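Local structure of neuraminidase (Influenza A virus, 4GDI) at residues Q14-K19 against L330-Q335; G36-S41 against A87-T92; W75-Y80 against P98-S103; N207-T212 against L225-E230; T318-F323 against W340-D345. The protein forms the tetrameric, neuraminidase-like surface head of a bat influenza virus and is predicted to cleave terminal sialic acid, although its putative active site has diverged. All coordinates share one frame; numbering follows the deposited sequence.

Contact 1 (Q14-K19 against L330-Q335)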
# COMPACT_ATOMS: atom_id res chain seq x y z
N GLN A 14 -7.82 20.72 28.98
CA GLN A 14 -7.50 22.11 28.74
C GLN A 14 -6.70 22.22 27.45
O GLN A 14 -5.99 21.29 27.09
CB GLN A 14 -6.68 22.69 29.90
CG GLN A 14 -7.40 22.67 31.25
CD GLN A 14 -8.63 23.58 31.28
OE1 GLN A 14 -8.70 24.57 30.54
NE2 GLN A 14 -9.60 23.25 32.13
N MET A 15 -6.83 23.34 26.77
CA MET A 15 -6.04 23.60 25.58
C MET A 15 -4.61 23.91 25.96
O MET A 15 -4.38 24.58 26.96
CB MET A 15 -6.62 24.77 24.81
CG MET A 15 -5.86 25.04 23.50
SD MET A 15 -6.68 26.23 22.41
CE MET A 15 -8.08 25.24 21.88
N CYS A 16 -3.66 23.44 25.17
CA CYS A 16 -2.26 23.78 25.40
C CYS A 16 -2.09 25.28 25.26
O CYS A 16 -2.78 25.93 24.47
CB CYS A 16 -1.35 23.04 24.41
SG CYS A 16 -1.44 21.24 24.51
N GLU A 17 -1.17 25.86 26.03
CA GLU A 17 -0.81 27.25 25.82
C GLU A 17 -0.19 27.37 24.44
O GLU A 17 0.64 26.54 24.06
CB GLU A 17 0.20 27.72 26.87
CG GLU A 17 -0.40 28.12 28.20
CD GLU A 17 0.34 29.29 28.83
OE1 GLU A 17 1.47 29.08 29.33
OE2 GLU A 17 -0.19 30.42 28.79
N VAL A 18 -0.58 28.40 23.69
CA VAL A 18 0.00 28.60 22.35
C VAL A 18 0.83 29.87 22.28
O VAL A 18 0.30 30.97 22.39
CB VAL A 18 -1.08 28.66 21.27
CG1 VAL A 18 -0.44 29.00 19.91
CG2 VAL A 18 -1.85 27.36 21.21
N LYS A 19 2.14 29.71 22.07
CA LYS A 19 3.05 30.85 21.98
C LYS A 19 3.77 30.85 20.65
O LYS A 19 4.57 31.74 20.37
CB LYS A 19 4.07 30.79 23.12
CG LYS A 19 3.44 30.79 24.49
CD LYS A 19 4.47 30.83 25.61
CE LYS A 19 3.91 30.19 26.88
NZ LYS A 19 4.61 30.65 28.12
N LEU A 330 -0.20 11.29 22.94
CA LEU A 330 0.10 10.47 24.11
C LEU A 330 1.00 11.19 25.10
O LEU A 330 0.91 10.96 26.30
CB LEU A 330 0.75 9.16 23.67
CG LEU A 330 -0.18 8.26 22.84
CD1 LEU A 330 0.49 6.95 22.52
CD2 LEU A 330 -1.51 8.01 23.56
N ILE A 331 1.86 12.07 24.61
CA ILE A 331 2.78 12.76 25.48
C ILE A 331 2.13 14.01 26.03
O ILE A 331 2.23 14.29 27.24
CB ILE A 331 4.09 13.12 24.76
CG1 ILE A 331 4.69 11.85 24.16
CG2 ILE A 331 5.07 13.79 25.73
CD1 ILE A 331 4.66 10.64 25.09
N SER A 332 1.45 14.76 25.17
CA SER A 332 0.81 16.00 25.62
C SER A 332 -0.32 15.71 26.61
O SER A 332 -1.19 14.88 26.36
CB SER A 332 0.27 16.79 24.44
OG SER A 332 -0.16 18.06 24.88
N GLY A 333 -0.31 16.41 27.73
CA GLY A 333 -1.40 16.32 28.68
C GLY A 333 -2.51 17.30 28.36
O GLY A 333 -3.62 17.19 28.90
N CYS A 334 -2.23 18.26 27.48
CA CYS A 334 -3.20 19.27 27.10
C CYS A 334 -3.62 19.06 25.64
O CYS A 334 -2.98 18.30 24.91
CB CYS A 334 -2.62 20.67 27.31
SG CYS A 334 -1.02 20.95 26.49
N GLN A 335 -4.70 19.72 25.24
CA GLN A 335 -5.26 19.52 23.92
C GLN A 335 -4.57 20.44 22.90
O GLN A 335 -4.55 21.67 23.05
CB GLN A 335 -6.77 19.76 23.95
CG GLN A 335 -7.45 19.66 22.60
CD GLN A 335 -7.33 18.29 22.01
OE1 GLN A 335 -7.72 17.31 22.62
NE2 GLN A 335 -6.77 18.22 20.80
O HOH W 1 -5.34 19.03 29.81

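Contact 2 (G36-S41 against A87-T92)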
# COMPACT_ATOMS: atom_id res chain seq x y z
N GLY A 36 2.44 13.29 -13.26
CA GLY A 36 1.19 12.78 -13.81
C GLY A 36 0.44 11.93 -12.80
O GLY A 36 1.03 11.44 -11.84
N ASP A 37 -0.86 11.76 -13.01
CA ASP A 37 -1.69 10.89 -12.16
C ASP A 37 -1.85 11.45 -10.76
O ASP A 37 -2.10 10.71 -9.80
CB ASP A 37 -1.11 9.48 -12.12
CG ASP A 37 -1.33 8.72 -13.42
OD1 ASP A 37 -2.41 8.89 -14.03
OD2 ASP A 37 -0.42 7.97 -13.85
N LEU A 38 -1.70 12.76 -10.64
CA LEU A 38 -2.01 13.45 -9.39
C LEU A 38 -3.47 13.83 -9.44
O LEU A 38 -3.96 14.30 -10.47
CB LEU A 38 -1.15 14.69 -9.27
CG LEU A 38 -0.55 15.07 -7.92
CD1 LEU A 38 0.39 13.98 -7.43
CD2 LEU A 38 0.20 16.38 -8.06
N ILE A 39 -4.18 13.60 -8.35
CA ILE A 39 -5.56 14.04 -8.24
C ILE A 39 -5.59 15.47 -7.73
O ILE A 39 -5.14 15.76 -6.62
CB ILE A 39 -6.36 13.13 -7.30
CG1 ILE A 39 -6.23 11.68 -7.76
CG2 ILE A 39 -7.81 13.59 -7.23
CD1 ILE A 39 -6.97 10.68 -6.89
N LEU A 40 -6.12 16.37 -8.56
CA LEU A 40 -6.19 17.79 -8.23
C LEU A 40 -7.37 18.06 -7.30
O LEU A 40 -8.49 17.60 -7.55
CB LEU A 40 -6.35 18.61 -9.51
CG LEU A 40 -5.17 18.45 -10.48
CD1 LEU A 40 -5.40 19.28 -11.71
CD2 LEU A 40 -3.87 18.84 -9.80
N SER A 41 -7.12 18.84 -6.26
CA SER A 41 -8.08 18.97 -5.17
C SER A 41 -8.55 20.39 -4.92
O SER A 41 -7.83 21.37 -5.12
CB SER A 41 -7.48 18.40 -3.89
OG SER A 41 -6.22 18.99 -3.59
N ALA A 87 1.26 12.39 -1.27
CA ALA A 87 0.62 13.09 -2.38
C ALA A 87 -0.64 12.33 -2.80
O ALA A 87 -0.72 11.10 -2.68
CB ALA A 87 1.57 13.20 -3.56
N SER A 88 -1.62 13.07 -3.28
CA SER A 88 -2.88 12.50 -3.74
C SER A 88 -2.76 11.94 -5.16
O SER A 88 -2.73 12.68 -6.15
CB SER A 88 -4.00 13.54 -3.63
OG SER A 88 -4.31 13.84 -2.27
N THR A 89 -2.67 10.62 -5.25
CA THR A 89 -2.59 9.93 -6.53
C THR A 89 -3.60 8.80 -6.53
O THR A 89 -4.20 8.49 -5.50
CB THR A 89 -1.22 9.29 -6.72
OG1 THR A 89 -1.13 8.15 -5.86
CG2 THR A 89 -0.11 10.28 -6.41
N LEU A 90 -3.74 8.14 -7.67
CA LEU A 90 -4.67 7.03 -7.82
C LEU A 90 -4.36 5.86 -6.89
O LEU A 90 -5.25 5.08 -6.56
CB LEU A 90 -4.64 6.53 -9.26
CG LEU A 90 -5.22 7.49 -10.30
CD1 LEU A 90 -5.07 6.87 -11.68
CD2 LEU A 90 -6.69 7.80 -9.97
N SER A 91 -3.11 5.74 -6.48
CA SER A 91 -2.70 4.65 -5.60
C SER A 91 -2.87 4.99 -4.12
O SER A 91 -3.01 4.10 -3.29
CB SER A 91 -1.22 4.30 -5.85
OG SER A 91 -0.95 4.14 -7.23
N THR A 92 -2.83 6.28 -3.79
CA THR A 92 -2.80 6.68 -2.39
C THR A 92 -4.13 7.27 -1.89
O THR A 92 -4.30 7.46 -0.69
CB THR A 92 -1.73 7.76 -2.17
OG1 THR A 92 -2.07 8.91 -2.96
CG2 THR A 92 -0.37 7.26 -2.58

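Contact 3 (W75-Y80 against P98-S103)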
# COMPACT_ATOMS: atom_id res chain seq x y z
N TRP A 75 -16.91 17.95 -13.23
CA TRP A 75 -18.32 18.22 -12.98
C TRP A 75 -19.05 17.04 -12.35
O TRP A 75 -20.18 17.20 -11.87
CB TRP A 75 -19.02 18.70 -14.25
CG TRP A 75 -19.10 17.70 -15.34
CD1 TRP A 75 -20.04 16.72 -15.48
CD2 TRP A 75 -18.22 17.58 -16.46
NE1 TRP A 75 -19.80 15.99 -16.62
CE2 TRP A 75 -18.68 16.50 -17.24
CE3 TRP A 75 -17.08 18.28 -16.88
CZ2 TRP A 75 -18.05 16.10 -18.41
CZ3 TRP A 75 -16.45 17.88 -18.04
CH2 TRP A 75 -16.94 16.80 -18.80
N GLU A 76 -18.41 15.88 -12.33
CA GLU A 76 -18.88 14.77 -11.50
C GLU A 76 -18.07 14.75 -10.21
O GLU A 76 -17.02 14.11 -10.12
CB GLU A 76 -18.73 13.45 -12.23
CG GLU A 76 -19.58 13.35 -13.47
CD GLU A 76 -19.69 11.93 -13.98
OE1 GLU A 76 -19.81 11.01 -13.15
OE2 GLU A 76 -19.64 11.74 -15.22
N GLU A 77 -18.57 15.47 -9.21
CA GLU A 77 -17.78 15.80 -8.04
C GLU A 77 -17.87 14.73 -6.98
O GLU A 77 -18.96 14.36 -6.54
CB GLU A 77 -18.24 17.14 -7.46
CG GLU A 77 -18.19 18.26 -8.47
CD GLU A 77 -18.37 19.63 -7.86
OE1 GLU A 77 -17.37 20.22 -7.41
OE2 GLU A 77 -19.52 20.13 -7.84
N SER A 78 -16.70 14.27 -6.54
CA SER A 78 -16.61 13.28 -5.47
C SER A 78 -15.58 13.67 -4.42
O SER A 78 -14.54 14.28 -4.71
CB SER A 78 -16.28 11.90 -6.04
OG SER A 78 -17.37 11.38 -6.79
N LEU A 79 -15.90 13.32 -3.18
CA LEU A 79 -15.03 13.49 -2.04
C LEU A 79 -14.03 12.33 -1.94
O LEU A 79 -14.42 11.16 -2.03
CB LEU A 79 -15.89 13.52 -0.77
CG LEU A 79 -15.16 13.48 0.56
CD1 LEU A 79 -14.44 14.81 0.82
CD2 LEU A 79 -16.16 13.14 1.68
N TYR A 80 -12.77 12.66 -1.71
CA TYR A 80 -11.68 11.69 -1.57
C TYR A 80 -10.96 11.97 -0.27
O TYR A 80 -11.09 13.06 0.30
CB TYR A 80 -10.63 11.85 -2.69
CG TYR A 80 -11.03 11.38 -4.06
CD1 TYR A 80 -12.03 12.03 -4.78
CD2 TYR A 80 -10.38 10.31 -4.67
CE1 TYR A 80 -12.38 11.61 -6.05
CE2 TYR A 80 -10.72 9.88 -5.94
CZ TYR A 80 -11.73 10.53 -6.62
OH TYR A 80 -12.07 10.11 -7.89
N PRO A 98 -19.86 10.64 -3.56
CA PRO A 98 -20.08 11.82 -4.42
C PRO A 98 -20.44 13.02 -3.55
O PRO A 98 -21.13 12.84 -2.54
CB PRO A 98 -21.27 11.42 -5.29
CG PRO A 98 -21.96 10.34 -4.54
CD PRO A 98 -20.92 9.63 -3.74
N GLY A 99 -19.98 14.20 -3.92
CA GLY A 99 -20.28 15.40 -3.15
C GLY A 99 -19.64 16.66 -3.70
O GLY A 99 -18.55 16.61 -4.27
N ARG A 100 -20.34 17.79 -3.52
CA ARG A 100 -19.86 19.11 -3.95
C ARG A 100 -19.28 19.88 -2.76
O ARG A 100 -18.40 20.73 -2.92
CB ARG A 100 -21.00 19.93 -4.55
CG ARG A 100 -21.81 19.21 -5.62
CD ARG A 100 -22.98 20.06 -6.09
NE ARG A 100 -22.56 21.10 -7.02
CZ ARG A 100 -22.55 20.97 -8.35
NH1 ARG A 100 -22.96 19.84 -8.92
NH2 ARG A 100 -22.14 21.98 -9.11
N SER A 101 -19.81 19.60 -1.57
CA SER A 101 -19.21 20.08 -0.34
C SER A 101 -19.30 18.97 0.70
O SER A 101 -20.05 18.00 0.54
CB SER A 101 -19.90 21.35 0.16
OG SER A 101 -21.26 21.14 0.52
N SER A 102 -18.52 19.10 1.76
CA SER A 102 -18.45 18.01 2.73
C SER A 102 -18.00 18.41 4.12
O SER A 102 -17.55 19.53 4.36
CB SER A 102 -17.50 16.92 2.20
OG SER A 102 -16.16 17.27 2.46
N SER A 103 -18.13 17.46 5.03
CA SER A 103 -17.53 17.57 6.34
C SER A 103 -17.31 16.15 6.83
O SER A 103 -18.06 15.25 6.48
CB SER A 103 -18.45 18.31 7.30
OG SER A 103 -17.82 18.51 8.56

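Contact 4 (N207-T212 against L225-E230)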
# COMPACT_ATOMS: atom_id res chain seq x y z
N ASN A 207 -15.97 20.82 26.55
CA ASN A 207 -17.39 20.67 26.20
C ASN A 207 -18.07 21.84 25.44
O ASN A 207 -19.29 21.88 25.32
CB ASN A 207 -18.19 20.32 27.46
CG ASN A 207 -17.81 18.95 28.03
OD1 ASN A 207 -18.35 17.92 27.62
ND2 ASN A 207 -16.86 18.95 28.96
N LEU A 208 -17.27 22.75 24.90
CA LEU A 208 -17.77 23.83 24.05
C LEU A 208 -17.30 23.60 22.62
O LEU A 208 -16.25 23.00 22.40
CB LEU A 208 -17.22 25.18 24.50
CG LEU A 208 -17.72 25.67 25.86
CD1 LEU A 208 -17.10 27.02 26.18
CD2 LEU A 208 -19.23 25.76 25.84
N ILE A 209 -18.08 24.09 21.66
CA ILE A 209 -17.68 24.05 20.27
C ILE A 209 -17.55 25.52 19.88
O ILE A 209 -18.43 26.32 20.15
CB ILE A 209 -18.72 23.34 19.37
CG1 ILE A 209 -19.01 21.90 19.85
CG2 ILE A 209 -18.24 23.32 17.90
CD1 ILE A 209 -19.92 21.80 21.06
N LYS A 210 -16.42 25.87 19.28
CA LYS A 210 -16.19 27.22 18.84
C LYS A 210 -15.86 27.21 17.36
O LYS A 210 -14.99 26.44 16.93
CB LYS A 210 -15.03 27.81 19.64
CG LYS A 210 -15.41 28.01 21.11
CD LYS A 210 -14.26 28.55 21.91
CE LYS A 210 -14.53 28.44 23.40
NZ LYS A 210 -13.31 28.86 24.14
N CYS A 211 -16.54 28.05 16.58
CA CYS A 211 -16.38 28.06 15.13
C CYS A 211 -16.16 29.49 14.62
O CYS A 211 -16.70 30.45 15.17
CB CYS A 211 -17.64 27.53 14.45
SG CYS A 211 -18.19 25.93 14.96
N THR A 212 -15.39 29.61 13.56
CA THR A 212 -15.24 30.88 12.88
C THR A 212 -15.95 30.77 11.56
O THR A 212 -15.82 29.76 10.86
CB THR A 212 -13.80 31.24 12.60
OG1 THR A 212 -13.07 31.28 13.82
CG2 THR A 212 -13.74 32.65 11.93
N LEU A 225 -18.91 31.80 16.38
CA LEU A 225 -19.99 31.06 17.01
C LEU A 225 -19.42 30.26 18.17
O LEU A 225 -18.37 29.64 18.04
CB LEU A 225 -20.65 30.15 15.98
CG LEU A 225 -21.65 29.11 16.49
CD1 LEU A 225 -22.94 29.74 16.99
CD2 LEU A 225 -21.93 28.10 15.37
N ARG A 226 -20.11 30.29 19.30
CA ARG A 226 -19.77 29.46 20.45
C ARG A 226 -21.03 28.72 20.81
O ARG A 226 -22.08 29.33 20.97
CB ARG A 226 -19.36 30.32 21.65
CG ARG A 226 -18.13 31.19 21.40
CD ARG A 226 -18.16 32.41 22.30
NE ARG A 226 -16.99 33.27 22.10
CZ ARG A 226 -16.84 34.46 22.66
NH1 ARG A 226 -17.79 34.96 23.43
NH2 ARG A 226 -15.73 35.15 22.44
N PHE A 227 -20.94 27.40 20.94
CA PHE A 227 -22.11 26.63 21.33
C PHE A 227 -21.77 25.42 22.18
O PHE A 227 -20.62 25.01 22.25
CB PHE A 227 -22.98 26.28 20.11
CG PHE A 227 -22.39 25.25 19.17
CD1 PHE A 227 -22.67 23.90 19.34
CD2 PHE A 227 -21.64 25.64 18.07
CE1 PHE A 227 -22.18 22.96 18.46
CE2 PHE A 227 -21.15 24.69 17.17
CZ PHE A 227 -21.42 23.35 17.37
N THR A 228 -22.78 24.91 22.88
CA THR A 228 -22.61 23.78 23.78
C THR A 228 -23.14 22.49 23.17
O THR A 228 -23.80 22.49 22.11
CB THR A 228 -23.37 24.00 25.10
OG1 THR A 228 -24.79 23.90 24.87
CG2 THR A 228 -23.05 25.38 25.72
N LYS A 229 -22.85 21.38 23.84
CA LYS A 229 -23.41 20.09 23.49
C LYS A 229 -24.93 20.10 23.47
O LYS A 229 -25.55 19.26 22.85
CB LYS A 229 -22.95 19.02 24.48
CG LYS A 229 -21.67 18.31 24.11
CD LYS A 229 -21.45 17.11 25.03
CE LYS A 229 -22.02 15.83 24.42
NZ LYS A 229 -22.14 14.75 25.42
N GLU A 230 -25.54 21.05 24.19
CA GLU A 230 -27.00 21.14 24.25
C GLU A 230 -27.59 22.11 23.22
O GLU A 230 -28.79 22.38 23.21
CB GLU A 230 -27.42 21.57 25.66
CG GLU A 230 -26.94 20.61 26.75
CD GLU A 230 -27.37 19.15 26.52
OE1 GLU A 230 -28.45 18.90 25.90
OE2 GLU A 230 -26.62 18.26 26.95

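Contact 5 (T318-F323 against W340-D345). With NO3 (nitrate ion), chain B.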
# COMPACT_ATOMS: atom_id res chain seq x y z
N THR A 318 -1.78 32.63 -0.66
CA THR A 318 -2.46 31.74 0.29
C THR A 318 -3.95 31.76 0.03
O THR A 318 -4.46 32.72 -0.56
CB THR A 318 -2.15 32.15 1.75
OG1 THR A 318 -2.43 33.54 1.92
CG2 THR A 318 -0.67 31.91 2.07
N GLY A 319 -4.65 30.69 0.40
CA GLY A 319 -6.09 30.65 0.25
C GLY A 319 -6.85 30.35 1.54
O GLY A 319 -6.64 30.99 2.57
N ARG A 320 -7.75 29.37 1.46
CA ARG A 320 -8.59 28.95 2.59
C ARG A 320 -7.74 28.47 3.76
O ARG A 320 -6.62 27.98 3.58
CB ARG A 320 -9.52 27.80 2.14
CG ARG A 320 -10.56 28.20 1.05
CD ARG A 320 -11.28 27.01 0.41
NE ARG A 320 -11.82 26.08 1.40
CZ ARG A 320 -11.24 24.94 1.77
NH1 ARG A 320 -10.10 24.55 1.22
NH2 ARG A 320 -11.81 24.17 2.70
N SER A 321 -8.27 28.60 4.97
CA SER A 321 -7.61 28.02 6.13
C SER A 321 -8.65 27.63 7.18
O SER A 321 -9.76 28.16 7.19
CB SER A 321 -6.58 29.01 6.71
OG SER A 321 -7.21 30.23 7.11
N GLY A 322 -8.30 26.71 8.07
CA GLY A 322 -9.25 26.32 9.11
C GLY A 322 -8.63 25.36 10.09
O GLY A 322 -7.50 24.91 9.90
N PHE A 323 -9.38 25.04 11.14
CA PHE A 323 -8.86 24.25 12.24
C PHE A 323 -8.87 22.76 11.97
O PHE A 323 -9.74 22.25 11.26
CB PHE A 323 -9.72 24.45 13.49
CG PHE A 323 -9.69 25.84 14.03
CD1 PHE A 323 -8.54 26.36 14.58
CD2 PHE A 323 -10.86 26.60 14.06
CE1 PHE A 323 -8.53 27.62 15.11
CE2 PHE A 323 -10.85 27.86 14.58
CZ PHE A 323 -9.69 28.37 15.12
N TRP A 340 -5.03 24.14 8.99
CA TRP A 340 -4.59 23.84 7.64
C TRP A 340 -4.69 25.14 6.83
O TRP A 340 -5.49 26.03 7.16
CB TRP A 340 -5.42 22.70 7.02
CG TRP A 340 -6.94 22.87 7.13
CD1 TRP A 340 -7.76 22.28 8.04
CD2 TRP A 340 -7.78 23.67 6.29
NE1 TRP A 340 -9.06 22.67 7.83
CE2 TRP A 340 -9.10 23.52 6.76
CE3 TRP A 340 -7.55 24.50 5.18
CZ2 TRP A 340 -10.18 24.17 6.16
CZ3 TRP A 340 -8.62 25.14 4.60
CH2 TRP A 340 -9.91 24.97 5.09
N LEU A 341 -3.89 25.23 5.77
CA LEU A 341 -3.82 26.43 4.96
C LEU A 341 -3.48 26.10 3.51
O LEU A 341 -2.51 25.39 3.25
CB LEU A 341 -2.77 27.37 5.55
CG LEU A 341 -2.29 28.53 4.69
CD1 LEU A 341 -3.37 29.56 4.56
CD2 LEU A 341 -1.04 29.13 5.32
N GLU A 342 -4.31 26.57 2.58
CA GLU A 342 -4.06 26.41 1.15
C GLU A 342 -2.90 27.31 0.75
O GLU A 342 -2.90 28.52 1.04
CB GLU A 342 -5.28 26.83 0.32
CG GLU A 342 -6.41 25.79 0.27
CD GLU A 342 -7.61 26.29 -0.52
OE1 GLU A 342 -7.72 27.52 -0.72
OE2 GLU A 342 -8.44 25.44 -0.94
N ILE A 343 -1.92 26.69 0.11
CA ILE A 343 -0.81 27.40 -0.52
C ILE A 343 -1.06 27.29 -2.03
O ILE A 343 -1.23 26.19 -2.55
CB ILE A 343 0.52 26.74 -0.18
CG1 ILE A 343 0.76 26.76 1.34
CG2 ILE A 343 1.69 27.41 -0.92
CD1 ILE A 343 0.81 28.13 1.95
N GLU A 344 -1.12 28.41 -2.73
CA GLU A 344 -1.45 28.37 -4.16
C GLU A 344 -0.20 28.42 -5.02
O GLU A 344 0.69 29.22 -4.77
CB GLU A 344 -2.42 29.50 -4.53
CG GLU A 344 -3.88 29.06 -4.48
CD GLU A 344 -4.78 29.98 -3.68
OE1 GLU A 344 -4.54 31.21 -3.70
OE2 GLU A 344 -5.72 29.48 -3.04
N ASP A 345 -0.14 27.54 -6.01
CA ASP A 345 1.03 27.43 -6.88
C ASP A 345 0.61 27.57 -8.35
O ASP A 345 -0.44 27.04 -8.77
CB ASP A 345 1.73 26.09 -6.67
CG ASP A 345 2.18 25.88 -5.22
OD1 ASP A 345 2.86 26.78 -4.68
OD2 ASP A 345 1.86 24.81 -4.64
N NO3 B . -14.29 28.71 0.46
O1 NO3 B . -14.27 27.67 1.41
O2 NO3 B . -14.97 28.54 -0.75
O3 NO3 B . -13.63 29.91 0.74
O HOH W 2 -10.58 20.53 9.34

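Contact 1 (Q14-K19 against L330-Q335)
The Cys-16 to Cys-334 disulfide ties the N-terminal arm to the loop between strands 317-324 and 338-346. Its sulfurs, Cys-16 SG and Cys-334 SG, are 2.0 Å apart, and the dihedral about the S-S bond is 100°. The two halves reach the bridge differently: Cys-16 SG lies opposite its carbonyl carbon, whereas Cys-334 SG sits between its own N and carbonyl carbon (chi1 53°), its CB directed toward the arm. Next to the bridge, Ser-332 OG comes 3.4 Å from Cys-16 SG while giving its hydrogen to Cys-334 O at 2.8 Å, which closes a small turn within the loop. The backbones are joined by a single beta bridge between Met-15 and Gln-335. Gln-335 N meets Gln-14 O in the carbonyl plane at 2.7 Å; Cys-16 N returns a bond to Gln-335 O at 2.9 Å, arriving 36° out of that carbonyl's plane. Beside that bridge, Met-15 CG lies 3.6 Å from Gln-335 O. Just past this arm the chain enters strand 20-25, an outer strand of its sheet, whose pairing with 352-362 closes the beta-propeller. A water accepts from Gln-14 N and donates to Gly-333 O. The amide end of Gln-335 is held by Lys-12 N and Pro-326 O, and Glu-132 of a neighbouring subunit accepts hydrogen bonds from the backbone N of Leu-330, Ile-331 and Ser-332.

Contact 2 (G36-S41 against A87-T92)
The flat peptide carbonyl of Ser-88 is met by Ile-39 N from a direction tilted 34° out of its plane, with Ile-39 N to Ser-88 O at 2.8 Å. Leu-38 lies along the same oxygen, its CA making a CA-H...O contact of 3.4 Å with Ser-88 O and its CD1 also close. Across the contact, Asp-37 O is buried with no polar partner in the model, and Thr-89 CA approaches it to 3.4 Å. The carboxylate of Asp-37 merely brushes Leu-90 through OD1 and CD1. Apolar branches fill the rest. Leu-38 CD1 reaches across to Thr-89 CG2 at 3.9 Å and to Ala-87 CB, while Ile-39, its chain extended beyond CG1 (chi2 179°), carries CD1 past Thr-89 O to meet Leu-90 CD2 at 4.2 Å. The partner loop is stiffened from within. Thr-92 OG1 donates to Ala-87 O at 2.6 Å and accepts from both Thr-89 N and Thr-89 OG1; Thr-89 OG1 in turn accepts from Ser-91 N, an ST turn. Ser-88 OG bonds to Thr-82 OG1. Beyond the segments, Leu-90 packs on Pro-35 of one neighbouring subunit and Ala-87 on Leu-90 of another, and Ser-91 touches Ser-91 of both, consistent with a place near the tetramer's fourfold axis. Strand 39-42 pairs with strand 53-64, and Ile-39 lies against Ala-59 and Leu-62 of that strand and Tyr-80 of strand 78-83, against the loop that links 78-83 to 94-98.

Contact 3 (W75-Y80 against P98-S103)
Glu-77 and Arg-100 face each other at a step between two propeller blades, where the chain leaves strand 94-98, the last of one sheet, and enters strand 101-106, the first of the next. Glu-77 OE2 stands over the centre of one face of the guanidinium, 3.2 Å from Arg-100 CZ, with the carboxylate and guanidinium planes at 88°. No N-H points at the oxygen, which makes this a salt bridge of charge alone. The arginine chain bends at its CG-CD bond (chi3 78°), bringing the flat group over the acid. Next to them the backbones meet at a single antiparallel bridge, Ser-78 with Pro-98, a non-hydrogen-bonded pair with Ser-78 OG 3.6 Å from Pro-98 CA, and Gly-99 N donates to Glu-77 O at 2.8 Å, from above the carbonyl plane. Packing is close where Glu-77 CB comes within 3.2 Å of Gly-99 O. In the second shell, Arg-43 braces both partners, its NH2 forming a salt bridge with Glu-77 OE1 and its NE donating to Arg-100 O. Asn-117 holds Pro-98 O through its ND2, and Leu-79 packs on Val-113 and Val-115 of strand 111-117 in the next blade. Tyr-45 OH is hydrogen-bonded to Ser-102 OG. Ser-102 OG lies 3.4 Å from Leu-79 CD1, and both methyls of the leucine, CD1 and CD2, rest 4.0 Å from Ser-102 CB.

Contact 4 (N207-T212 against L225-E230)
Strands 208-212 and 225-228 run antiparallel, their directions 161° apart, with Ile-209 opposite Phe-227 and Cys-211 opposite Leu-225 as hydrogen-bonded pairs. Each pair exchanges two bonds; Ile-209 N to Phe-227 O and its return, Phe-227 N to Ile-209 O, are both 2.8 Å and run nearly along the C=O axis. On the buried face, Phe-227 CG lies between its own N and carbonyl carbon (chi1 71°), which lays the ring under Ile-209. Ile-209 CB sits over that ring, 3.5 Å from its centroid and 17° off the normal, a CH-pi contact; Ile-209 CG2 presses on the rim at Phe-227 CZ, a tight 3.2 Å. Cys-211 SG comes instead to the ring's edge, 3.9 Å from Phe-227 CE2, and its covalent partner is Cys-202 on the adjoining strand 200-205. These strands form a hairpin, the two middle strands of a four-stranded propeller blade. Across its other face the stems of Lys-210 and Arg-226 cross at a slant, CG to CG 4.2 Å, while the charged ends part: Lys-210 goes to Glu-274, Arg-226 to Asp-273 and Glu-301. Leu-208 CD2 touches Thr-228 CG2 at 3.8 Å. Thr-228 OG1 accepts from Glu-230 N at 3.0 Å, an ST turn. Lys-229 forms a salt bridge with Glu-156; the side chain of Lys-229 is about 6 Å from that of Glu-178, a calcium-binding residue in another structure of this protein.

Contact 5 (T318-F323 against W340-D345)
Gly-322 O takes the hydrogen of Trp-340 N at 2.7 Å, and Gly-322 N answers to Trp-340 O, closing an antiparallel hydrogen-bonded pair. The indole folds back across the partner strand, with Gly-322 N over its centre and Gly-322 CA in a CH-pi contact 4.0 Å from the five-membered ring's centroid. A water joins Trp-340 NE1 to Phe-323 O. Farther along, a beta bulge shifts the register by one between Thr-318 and Ser-321. Here Gly-319 N donates to Glu-342 O, and the Glu-342 carboxylate binds Arg-320 twice: Arg-320 N donates to OE1 and Arg-320 NH1 to OE2, each at 2.9 Å. The second bond lies in the guanidinium plane but meets the carboxylate from above. The Trp-340 ring lies over one face of the guanidinium, offset toward its rim, CH2 3.2 Å from Arg-320 NH2, the planes 28° apart. Arg-320 NE holds nitrate O1 at 2.9 Å, with Gln-268 N as the ion's second donor; the nitrate probably comes from the crystallisation liquor. Strand 338-346 runs between 317-324 and 352-362 in a propeller blade, and Trp-340 packs against Tyr-45 and Val-46 of strand 44-48 in the next.

In the fold
The contacts are spread round a beta-propeller whose blades are antiparallel sheets. Contact 1 ties the N-terminal arm to the loop 330-335 and encloses contacts 2, 3 and 4 along the chain, while contact 5 crosses it, its strands 317-324 and 338-346 flanking that loop. Contacts 2 and 3 share the sheet built on strand 53-64, their centres about 16 Å apart; their segments alternate along the chain, and they touch through Ile-39 CD1 and Tyr-80 CE2 at 4.0 Å. Contacts 4 and 5 belong to different blades, yet Thr-212 OG1 meets Phe-323 CE2 at 4.1 Å. Contact 5 lies closest to the chain's centre, at about 9 Å; contacts 1, 2 and 3 reach neighbouring subunits of the tetramer.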